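Local coordinates for protein catechol 1,2 dioxygenase (Acinetobacter radioresistens, PDB 2XSU) that probably cleaves the aromatic ring of catechol with dioxygen, giving cis,cis-muconate, at a non-haem ferric ion in each subunit of a homodimer, at residues K172-S175 with D176-R180; W251-F254 with A255-R259. The protein carries 1 engineered substitution. All coordinates share one frame; numbering follows the deposited sequence.

Contact 1 (K172-S175 with D176-R180)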
ATOM      1  N   LYS A 172     -20.406  11.609   7.246  1.00 27.95           N
ATOM      2  CA  LYS A 172     -20.789  11.832   8.643  1.00 29.78           C
ATOM      3  C   LYS A 172     -21.966  12.791   8.846  1.00 30.00           C
ATOM      4  O   LYS A 172     -22.463  12.914   9.971  1.00 31.25           O
ATOM      5  CB  LYS A 172     -19.584  12.259   9.492  1.00 30.38           C
ATOM      6  CG  LYS A 172     -18.718  11.091   9.935  1.00 32.91           C
ATOM      7  CD  LYS A 172     -17.288  11.553  10.209  1.00 37.69           C
ATOM      8  CE  LYS A 172     -16.313  10.413   9.953  1.00 40.36           C
ATOM      9  NZ  LYS A 172     -15.022  10.908   9.381  1.00 42.09           N
ATOM     10  N   SER A 173     -22.404  13.450   7.773  1.00 29.83           N
ATOM     11  CA  SER A 173     -23.618  14.276   7.791  1.00 29.58           C
ATOM     12  C   SER A 173     -24.938  13.484   7.851  1.00 28.72           C
ATOM     13  O   SER A 173     -25.970  14.005   8.290  1.00 29.88           O
ATOM     14  CB  SER A 173     -23.634  15.231   6.594  1.00 29.71           C
ATOM     15  OG  SER A 173     -24.072  14.596   5.411  1.00 31.28           O
ATOM     16  N   GLN A 174     -24.925  12.232   7.401  1.00 26.53           N
ATOM     17  CA  GLN A 174     -26.116  11.402   7.522  1.00 24.76           C
ATOM     18  C   GLN A 174     -26.234  10.832   8.914  1.00 25.20           C
ATOM     19  O   GLN A 174     -25.226  10.646   9.608  1.00 24.94           O
ATOM     20  CB  GLN A 174     -26.084  10.242   6.521  1.00 23.52           C
ATOM     21  CG  GLN A 174     -26.168  10.680   5.097  1.00 20.59           C
ATOM     22  CD  GLN A 174     -26.249   9.491   4.145  1.00 16.75           C
ATOM     23  OE1 GLN A 174     -27.067   8.593   4.333  1.00 17.65           O
ATOM     24  NE2 GLN A 174     -25.378   9.477   3.141  1.00 15.96           N
ATOM     25  N   SER A 175     -27.468  10.535   9.317  1.00 25.07           N
ATOM     26  CA  SER A 175     -27.700   9.866  10.581  1.00 25.97           C
ATOM     27  C   SER A 175     -26.998   8.507  10.531  1.00 25.47           C
ATOM     28  O   SER A 175     -26.845   7.894   9.451  1.00 24.38           O
ATOM     29  CB  SER A 175     -29.202   9.720  10.877  1.00 26.35           C
ATOM     30  OG  SER A 175     -29.914   9.058   9.832  1.00 29.35           O
ATOM     31  N   ASP A 176     -26.540   8.045  11.687  1.00 25.37           N
ATOM     32  CA  ASP A 176     -25.971   6.708  11.770  1.00 24.49           C
ATOM     33  C   ASP A 176     -26.939   5.654  11.208  1.00 22.63           C
ATOM     34  O   ASP A 176     -28.160   5.665  11.477  1.00 22.72           O
ATOM     35  CB  ASP A 176     -25.594   6.359  13.211  1.00 26.53           C
ATOM     36  CG  ASP A 176     -24.960   7.520  13.935  1.00 29.33           C
ATOM     37  OD1 ASP A 176     -23.889   8.006  13.480  1.00 33.02           O
ATOM     38  OD2 ASP A 176     -25.543   7.939  14.956  1.00 35.94           O
ATOM     39  N   PHE A 177     -26.360   4.774  10.392  1.00 19.03           N
ATOM     40  CA  PHE A 177     -27.050   3.665   9.703  1.00 16.52           C
ATOM     41  C   PHE A 177     -28.151   4.062   8.715  1.00 14.17           C
ATOM     42  O   PHE A 177     -28.950   3.219   8.322  1.00 14.16           O
ATOM     43  CB  PHE A 177     -27.551   2.608  10.691  1.00 16.42           C
ATOM     44  CG  PHE A 177     -26.443   1.828  11.323  1.00 15.75           C
ATOM     45  CD1 PHE A 177     -25.719   0.906  10.573  1.00 16.20           C
ATOM     46  CD2 PHE A 177     -26.127   2.012  12.665  1.00 17.07           C
ATOM     47  CE1 PHE A 177     -24.677   0.157  11.149  1.00 15.44           C
ATOM     48  CE2 PHE A 177     -25.101   1.279  13.262  1.00 18.03           C
ATOM     49  CZ  PHE A 177     -24.363   0.348  12.491  1.00 17.21           C
ATOM     50  N   ASN A 178     -28.175   5.328   8.314  1.00 13.77           N
ATOM     51  CA  ASN A 178     -29.144   5.720   7.281  1.00 12.54           C
ATOM     52  C   ASN A 178     -28.923   4.825   6.040  1.00 12.16           C
ATOM     53  O   ASN A 178     -27.776   4.590   5.625  1.00 12.46           O
ATOM     54  CB  ASN A 178     -29.011   7.187   6.920  1.00 12.37           C
ATOM     55  CG  ASN A 178     -30.221   7.711   6.145  1.00 12.41           C
ATOM     56  OD1 ASN A 178     -31.368   7.416   6.501  1.00 13.15           O
ATOM     57  ND2 ASN A 178     -29.967   8.489   5.095  1.00 13.40           N
ATOM     58  N   LEU A 179     -30.019   4.317   5.480  1.00 11.82           N
ATOM     59  CA  LEU A 179     -29.997   3.438   4.287  1.00 11.16           C
ATOM     60  C   LEU A 179     -29.190   2.147   4.481  1.00 11.52           C
ATOM     61  O   LEU A 179     -28.622   1.617   3.522  1.00 11.92           O
ATOM     62  CB  LEU A 179     -29.529   4.237   3.041  1.00 11.58           C
ATOM     63  CG  LEU A 179     -30.252   5.587   2.860  1.00 11.49           C
ATOM     64  CD1 LEU A 179     -29.644   6.387   1.703  1.00 13.32           C
ATOM     65  CD2 LEU A 179     -31.766   5.376   2.608  1.00 14.46           C
ATOM     66  N   ARG A 180     -29.178   1.641   5.717  1.00 10.22           N
ATOM     67  CA  ARG A 180     -28.581   0.336   6.033  1.00 11.04           C
ATOM     68  C   ARG A 180     -29.518  -0.400   6.977  1.00 11.94           C
ATOM     69  O   ARG A 180     -29.822   0.094   8.066  1.00 11.65           O
ATOM     70  CB  ARG A 180     -27.215   0.541   6.725  1.00 11.09           C
ATOM     71  CG  ARG A 180     -26.197   1.351   5.920  1.00 11.25           C
ATOM     72  CD  ARG A 180     -24.943   1.623   6.765  1.00  9.92           C
ATOM     73  NE  ARG A 180     -23.952   2.386   6.026  1.00 11.71           N
ATOM     74  CZ  ARG A 180     -23.097   1.860   5.148  1.00 10.32           C
ATOM     75  NH1 ARG A 180     -23.119   0.545   4.910  1.00 11.77           N
ATOM     76  NH2 ARG A 180     -22.247   2.655   4.516  1.00 11.62           N
TER

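Contact 2 (W251-F254 with A255-R259)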
ATOM      1  N   TRP A 251     -23.639  -0.725 -18.021  1.00 11.38           N
ATOM      2  CA  TRP A 251     -22.698  -1.685 -18.603  1.00 13.21           C
ATOM      3  C   TRP A 251     -21.304  -1.058 -18.806  1.00 13.72           C
ATOM      4  O   TRP A 251     -20.492  -1.528 -19.633  1.00 16.42           O
ATOM      5  CB  TRP A 251     -23.310  -2.270 -19.891  1.00 13.09           C
ATOM      6  CG  TRP A 251     -24.485  -3.155 -19.571  1.00 13.63           C
ATOM      7  CD1 TRP A 251     -25.805  -2.880 -19.783  1.00 14.17           C
ATOM      8  CD2 TRP A 251     -24.427  -4.467 -19.002  1.00 14.83           C
ATOM      9  NE1 TRP A 251     -26.581  -3.946 -19.365  1.00 15.65           N
ATOM     10  CE2 TRP A 251     -25.759  -4.929 -18.876  1.00 15.64           C
ATOM     11  CE3 TRP A 251     -23.379  -5.289 -18.566  1.00 16.72           C
ATOM     12  CZ2 TRP A 251     -26.074  -6.188 -18.351  1.00 17.56           C
ATOM     13  CZ3 TRP A 251     -23.698  -6.563 -18.044  1.00 18.87           C
ATOM     14  CH2 TRP A 251     -25.036  -6.984 -17.940  1.00 17.62           C
ATOM     15  N   ASP A 252     -21.024  -0.019 -18.007  1.00 13.44           N
ATOM     16  CA  ASP A 252     -19.755   0.727 -18.032  1.00 13.88           C
ATOM     17  C   ASP A 252     -19.383   1.065 -16.566  1.00 12.85           C
ATOM     18  O   ASP A 252     -18.936   2.173 -16.269  1.00 14.00           O
ATOM     19  CB  ASP A 252     -19.924   2.010 -18.860  1.00 14.67           C
ATOM     20  CG  ASP A 252     -18.611   2.736 -19.182  1.00 19.69           C
ATOM     21  OD1 ASP A 252     -17.520   2.121 -19.243  1.00 25.79           O
ATOM     22  OD2 ASP A 252     -18.703   3.966 -19.410  1.00 26.17           O
ATOM     23  N   ASP A 253     -19.596   0.114 -15.659  1.00 11.39           N
ATOM     24  CA  ASP A 253     -19.241   0.252 -14.233  1.00 10.68           C
ATOM     25  C   ASP A 253     -17.725   0.229 -14.072  1.00 10.48           C
ATOM     26  O   ASP A 253     -17.100  -0.711 -14.568  1.00 10.02           O
ATOM     27  CB  ASP A 253     -19.862  -0.958 -13.499  1.00 10.86           C
ATOM     28  CG  ASP A 253     -19.618  -0.970 -11.989  1.00 12.19           C
ATOM     29  OD1 ASP A 253     -19.100  -0.007 -11.378  1.00 12.51           O
ATOM     30  OD2 ASP A 253     -20.003  -1.993 -11.369  1.00 15.73           O
ATOM     31  N   PHE A 254     -17.147   1.231 -13.404  1.00  9.70           N
ATOM     32  CA  PHE A 254     -15.665   1.293 -13.243  1.00 10.41           C
ATOM     33  C   PHE A 254     -15.150   0.140 -12.362  1.00 10.83           C
ATOM     34  O   PHE A 254     -13.942  -0.110 -12.339  1.00 10.97           O
ATOM     35  CB  PHE A 254     -15.208   2.674 -12.714  1.00 11.53           C
ATOM     36  CG  PHE A 254     -14.943   2.709 -11.232  1.00 12.57           C
ATOM     37  CD1 PHE A 254     -13.642   2.807 -10.757  1.00 14.61           C
ATOM     38  CD2 PHE A 254     -15.989   2.627 -10.310  1.00 14.50           C
ATOM     39  CE1 PHE A 254     -13.408   2.827  -9.366  1.00 14.14           C
ATOM     40  CE2 PHE A 254     -15.756   2.639  -8.918  1.00 14.25           C
ATOM     41  CZ  PHE A 254     -14.459   2.739  -8.460  1.00 14.10           C
ATOM     42  N   ALA A 255     -16.058  -0.529 -11.634  1.00 10.45           N
ATOM     43  CA  ALA A 255     -15.687  -1.710 -10.816  1.00 10.69           C
ATOM     44  C   ALA A 255     -16.221  -3.044 -11.381  1.00 11.24           C
ATOM     45  O   ALA A 255     -16.065  -4.092 -10.770  1.00 11.31           O
ATOM     46  CB  ALA A 255     -16.080  -1.486  -9.347  1.00 10.54           C
ATOM     47  N   PHE A 256     -16.794  -3.006 -12.584  1.00 10.80           N
ATOM     48  CA  PHE A 256     -17.119  -4.254 -13.329  1.00 12.26           C
ATOM     49  C   PHE A 256     -18.059  -5.240 -12.632  1.00 12.13           C
ATOM     50  O   PHE A 256     -17.908  -6.465 -12.797  1.00 13.89           O
ATOM     51  CB  PHE A 256     -15.791  -4.948 -13.768  1.00 11.96           C
ATOM     52  CG  PHE A 256     -14.822  -3.987 -14.327  1.00 13.81           C
ATOM     53  CD1 PHE A 256     -14.981  -3.525 -15.635  1.00 15.42           C
ATOM     54  CD2 PHE A 256     -13.790  -3.465 -13.531  1.00 14.06           C
ATOM     55  CE1 PHE A 256     -14.102  -2.568 -16.178  1.00 16.83           C
ATOM     56  CE2 PHE A 256     -12.901  -2.496 -14.062  1.00 13.18           C
ATOM     57  CZ  PHE A 256     -13.090  -2.050 -15.386  1.00 14.48           C
ATOM     58  N   ALA A 257     -19.039  -4.730 -11.895  1.00 12.00           N
ATOM     59  CA  ALA A 257     -19.891  -5.577 -11.054  1.00 11.36           C
ATOM     60  C   ALA A 257     -21.192  -6.019 -11.716  1.00 12.29           C
ATOM     61  O   ALA A 257     -21.822  -6.976 -11.244  1.00 12.06           O
ATOM     62  CB  ALA A 257     -20.197  -4.861  -9.744  1.00 12.12           C
ATOM     63  N   THR A 258     -21.618  -5.338 -12.783  1.00 12.23           N
ATOM     64  CA  THR A 258     -22.911  -5.658 -13.386  1.00 12.61           C
ATOM     65  C   THR A 258     -22.872  -7.048 -14.030  1.00 12.53           C
ATOM     66  O   THR A 258     -21.860  -7.441 -14.660  1.00 13.53           O
ATOM     67  CB  THR A 258     -23.284  -4.600 -14.451  1.00 13.06           C
ATOM     68  OG1 THR A 258     -23.193  -3.306 -13.866  1.00 16.89           O
ATOM     69  CG2 THR A 258     -24.721  -4.756 -14.967  1.00 13.81           C
ATOM     70  N   ARG A 259     -23.964  -7.793 -13.853  1.00 12.57           N
ATOM     71  CA  ARG A 259     -24.131  -9.152 -14.407  1.00 14.74           C
ATOM     72  C   ARG A 259     -25.527  -9.382 -14.878  1.00 14.98           C
ATOM     73  O   ARG A 259     -26.479  -8.887 -14.278  1.00 14.29           O
ATOM     74  CB  ARG A 259     -23.992 -10.226 -13.298  1.00 15.57           C
ATOM     75  CG  ARG A 259     -22.682 -10.313 -12.655  1.00 19.11           C
ATOM     76  CD  ARG A 259     -22.692 -11.541 -11.796  1.00 13.69           C
ATOM     77  NE  ARG A 259     -22.529 -12.754 -12.585  1.00 15.85           N
ATOM     78  CZ  ARG A 259     -21.826 -13.794 -12.163  1.00 15.86           C
ATOM     79  NH1 ARG A 259     -21.254 -13.760 -10.959  1.00 15.09           N
ATOM     80  NH2 ARG A 259     -21.676 -14.866 -12.954  1.00 17.94           N
TER
HETATM   81  O   HOH W   1     -22.711  -2.440 -11.230  1.00 18.36           O

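Contact 1 (K172-S175 with D176-R180)
Gln174 and Asn178 meet through their side-chain amides: Asn178 ND2 donates to Gln174 OE1 over 3.0 Å, in a nearly straight bond (165° at the hydrogen). The two amide planes stand almost perpendicular, 85° apart. The acceptor lies close to the plane of the Asn178 amide, whereas the donor approaches somewhat tilted from the Gln174 carbonyl plane. Asn178 has CG anti to its backbone N (chi1 -165°), which carries the short amide to Gln174. The longer glutamine, extended beyond CG, spans the remaining gap, and the methyl Leu179 CD1 borders the same oxygen, 4.3 Å from Gln174 OE1.

Beside this link the backbone folds into a type II beta turn from Ser175 to Asn178, closed by Asn178 N donating to Ser175 O at 3.1 Å. A second turn of the same type runs from Phe177 to Arg180, with Arg180 N bonded to Phe177 O at 3.1 Å. The two turns overlap at Phe177 and Asn178, and the second ends at Arg180, the first residue of strand 180-184. Phe177 and Leu179 each hold the third position of their turn with positive phi, a conformation more often taken there by glycine or asparagine. Across the first turn, Ser175 OG lies 3.6 Å from Asn178 CB; a serine is small enough to sit there and still turn its hydroxyl to Asp127.

Further out, Gln174 NE2 bonds to Asp171 OD1 and Asn166 O, which fixes the glutamine amide's rotation and leaves OE1 facing Asn178. The side chain of Gln174 lies about 5 Å from that of the iron ligand Tyr167, in the same connection between strands 155-159 and 180-184. Leu179 meanwhile packs against Thr195 and Thr196 of strand 190-196, a buried setting that suits its hydrocarbon branch.

Contact 2 (W251-F254 with A255-R259)
An Asx turn and a type I beta turn share their first residue here, Asp253, whose carboxylate and carbonyl together gather three consecutive N-H groups. Asp253 OD1 accepts from Ala255 N at 3.1 Å, the bond that defines the Asx turn. The beta turn is closed by Phe256 N, which donates to Asp253 O at 3.0 Å. Asp253 OD2 takes Ala257 N at 2.9 Å. Both carboxylate oxygens are met from above their plane. With CG anti to the backbone N (chi1 -179°), the carboxylate is turned toward the N-H groups of Ala255 and Ala257, a place that suits aspartate because its chain is short and offers two acceptors.

The turn lies in the connection between strands 238-244 and 263-269, where Arg222 of strand 221-231 forms a salt bridge with Asp253 OD1. That strand also supplies the iron ligands His225 and His227, and the side chain of Asp253 is about 8 Å from the ferric ion.

One water extends the network, donating to Asp253 OD2 at 2.7 Å and to Thr258 OG1 at 2.8 Å, while the threonine hydroxyl also bonds to Leu250 O. The other threonine branch does apolar work: Thr258 CG2 sits over the face of the Trp251 six-membered ring, 3.6 Å from its centroid and 9° off the normal, a CH-pi contact. Phe256 turns one ring face to Asp253 O, and the ring also packs on Met19 of the second subunit.

How the contacts relate
From the N terminus, the chain leaves strand 155-159 and passes the iron ligand Tyr167 before contact 1 folds the last part of that connection and delivers it into strand 180-184. It then runs through strand 190-196, the ligand Tyr201, and strands 221-231 and 238-244 before contact 2 folds the connection into strand 263-269. The contacts are in series, neither nesting nor crossing. The centres of contact 1 and contact 2 lie about 26 Å apart. The nearest atoms of contact 1 and contact 2 are about 15 Å apart, so they do not touch. Both shape loops between strands of the same mixed sheet; contact 2 also places Phe254 near the ligand Tyr201 and Asp253 near His225.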